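Local coordinates for protein UDP-N-Acetylglucosamine 2-Epimerase (Thermus thermophilus, PDB 1V4V) that probably interconverts UDP-N-acetylglucosamine and UDP-N-acetylmannosamine by epimerising the sugar at C2, at residues R7-F12 / K35-L40. Residues are numbered along the deposited sequence; the frame is centred on the assembly and turned at random.
Sequences RVVLAF and KPLVLL
Val-8 and Leu-10 of strand 7-12 each use both backbone N and O to hydrogen-bond strand 35-40, which runs parallel to it with the axes turned by 29°. Val-8 N donates to Lys-35 O at 2.9 Å and Val-8 O accepts from Leu-37 N at 2.8 Å; Leu-10 then bonds Leu-37 O and Leu-39 N in the same way, the bond from Leu-10 N to Leu-37 O being nearly straight (175°). Phe-12 N closes the series on Leu-39 O with a longer bond of 3.2 Å. The other edge of strand 7-12 is used too, Val-9 and Ala-11 bonding backbone to backbone with strand 94-98.

Side chains alternate between the two faces. On one, branched Val-9 suits an extended strand and sets CG1 3.7 Å from Leu-39 CB, while the small Ala-11 adds little bulk beside Leu-39. On the other, Leu-10 CD1 reaches Pro-36 CB, and Phe-12 turns its ring back over the neighbouring strand: with CG between backbone N and carbonyl carbon (chi1 51°), CZ comes 3.6 Å from Val-38 CG1 and CE1 3.7 Å from Leu-40 CD2. Helix 15-29 packs on this face, touching Phe-12, Pro-36 and Val-38.

At the partly exposed start, Arg-7 and Lys-35 point the same way, long polar chains suited to a margin near solvent, although the modelled closeness of their ends is doubtful. With an alanine in place of Arg-7, the CD that packs on Leu-37 CD1 is gone, which is likely to leave that partly exposed leucine more open to solvent.

Together with helix 15-29, the pair forms a beta-alpha-beta crossover at the start of the chain, in the parallel sheet of a Rossmann-like domain, as expected of the two-domain GT-B fold.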
loop_
_atom_site.group_PDB
_atom_site.type_symbol
_atom_site.label_atom_id
_atom_site.label_comp_id
_atom_site.label_asym_id
_atom_site.label_seq_id
_atom_site.Cartn_x
_atom_site.Cartn_y
_atom_site.Cartn_z
ATOM N N ARG A 7 19.298 -10.325 -10.910
ATOM C CA ARG A 7 19.798 -9.400 -9.904
ATOM C C ARG A 7 18.715 -9.081 -8.876
ATOM O O ARG A 7 17.581 -8.749 -9.229
ATOM C CB ARG A 7 20.302 -8.120 -10.574
ATOM C CG ARG A 7 21.306 -8.377 -11.701
ATOM C CD ARG A 7 22.003 -7.097 -12.142
ATOM N NE ARG A 7 22.662 -7.227 -13.442
ATOM C CZ ARG A 7 23.575 -8.148 -13.745
ATOM N NH1 ARG A 7 23.956 -9.043 -12.844
ATOM N NH2 ARG A 7 24.111 -8.173 -14.958
ATOM N N VAL A 8 19.070 -9.198 -7.600
ATOM C CA VAL A 8 18.134 -8.936 -6.509
ATOM C C VAL A 8 18.669 -7.791 -5.667
ATOM O O VAL A 8 19.700 -7.918 -5.009
ATOM C CB VAL A 8 17.963 -10.184 -5.616
ATOM C CG1 VAL A 8 16.960 -9.904 -4.501
ATOM C CG2 VAL A 8 17.502 -11.352 -6.459
ATOM N N VAL A 9 17.964 -6.668 -5.689
ATOM C CA VAL A 9 18.396 -5.504 -4.938
ATOM C C VAL A 9 17.738 -5.423 -3.567
ATOM O O VAL A 9 16.513 -5.473 -3.453
ATOM C CB VAL A 9 18.091 -4.195 -5.719
ATOM C CG1 VAL A 9 18.527 -2.974 -4.906
ATOM C CG2 VAL A 9 18.817 -4.209 -7.069
ATOM N N LEU A 10 18.563 -5.332 -2.532
ATOM C CA LEU A 10 18.060 -5.182 -1.173
ATOM C C LEU A 10 18.206 -3.698 -0.875
ATOM O O LEU A 10 19.311 -3.162 -0.900
ATOM C CB LEU A 10 18.891 -5.995 -0.174
ATOM C CG LEU A 10 18.792 -7.514 -0.279
ATOM C CD1 LEU A 10 19.580 -8.001 -1.490
ATOM C CD2 LEU A 10 19.350 -8.141 0.993
ATOM N N ALA A 11 17.086 -3.035 -0.612
ATOM C CA ALA A 11 17.097 -1.608 -0.335
ATOM C C ALA A 11 16.697 -1.318 1.107
ATOM O O ALA A 11 15.615 -1.700 1.538
ATOM C CB ALA A 11 16.149 -0.901 -1.292
ATOM N N PHE A 12 17.579 -0.649 1.839
ATOM C CA PHE A 12 17.328 -0.296 3.235
ATOM C C PHE A 12 18.189 0.901 3.619
ATOM O O PHE A 12 19.151 1.228 2.918
ATOM C CB PHE A 12 17.614 -1.499 4.135
ATOM C CG PHE A 12 18.959 -2.124 3.903
ATOM C CD1 PHE A 12 20.101 -1.589 4.489
ATOM C CD2 PHE A 12 19.085 -3.242 3.081
ATOM C CE1 PHE A 12 21.354 -2.158 4.262
ATOM C CE2 PHE A 12 20.336 -3.820 2.846
ATOM C CZ PHE A 12 21.472 -3.279 3.437
ATOM N N LYS A 35 22.296 -12.817 -8.082
ATOM C CA LYS A 35 23.340 -11.939 -7.588
ATOM C C LYS A 35 22.662 -10.859 -6.754
ATOM O O LYS A 35 21.841 -10.092 -7.259
ATOM C CB LYS A 35 24.118 -11.293 -8.735
ATOM C CG LYS A 35 25.156 -10.292 -8.252
ATOM C CD LYS A 35 26.182 -9.972 -9.321
ATOM C CE LYS A 35 25.544 -9.330 -10.535
ATOM N NZ LYS A 35 26.530 -9.122 -11.637
ATOM N N PRO A 36 22.984 -10.802 -5.455
ATOM C CA PRO A 36 22.373 -9.791 -4.593
ATOM C C PRO A 36 23.122 -8.468 -4.691
ATOM O O PRO A 36 24.338 -8.444 -4.896
ATOM C CB PRO A 36 22.487 -10.419 -3.210
ATOM C CG PRO A 36 23.833 -11.098 -3.290
ATOM C CD PRO A 36 23.816 -11.737 -4.673
ATOM N N LEU A 37 22.388 -7.370 -4.566
ATOM C CA LEU A 37 22.981 -6.039 -4.611
ATOM C C LEU A 37 22.355 -5.215 -3.498
ATOM O O LEU A 37 21.223 -5.479 -3.086
ATOM C CB LEU A 37 22.701 -5.361 -5.950
ATOM C CG LEU A 37 23.267 -6.001 -7.220
ATOM C CD1 LEU A 37 22.736 -5.238 -8.420
ATOM C CD2 LEU A 37 24.794 -5.977 -7.191
ATOM N N VAL A 38 23.084 -4.216 -3.019
ATOM C CA VAL A 38 22.578 -3.367 -1.947
ATOM C C VAL A 38 22.449 -1.905 -2.348
ATOM O O VAL A 38 23.401 -1.289 -2.833
ATOM C CB VAL A 38 23.484 -3.453 -0.692
ATOM C CG1 VAL A 38 23.071 -2.406 0.336
ATOM C CG2 VAL A 38 23.390 -4.839 -0.086
ATOM N N LEU A 39 21.253 -1.364 -2.141
ATOM C CA LEU A 39 20.967 0.036 -2.418
ATOM C C LEU A 39 20.671 0.677 -1.068
ATOM O O LEU A 39 19.684 0.322 -0.429
ATOM C CB LEU A 39 19.730 0.177 -3.314
ATOM C CG LEU A 39 19.176 1.603 -3.456
ATOM C CD1 LEU A 39 20.199 2.500 -4.140
ATOM C CD2 LEU A 39 17.880 1.569 -4.252
ATOM N N LEU A 40 21.531 1.588 -0.618
ATOM C CA LEU A 40 21.288 2.264 0.655
ATOM C C LEU A 40 20.310 3.395 0.390
ATOM O O LEU A 40 20.412 4.083 -0.626
ATOM C CB LEU A 40 22.593 2.810 1.244
ATOM C CG LEU A 40 23.639 1.734 1.558
ATOM C CD1 LEU A 40 24.792 2.355 2.336
ATOM C CD2 LEU A 40 23.000 0.607 2.365
#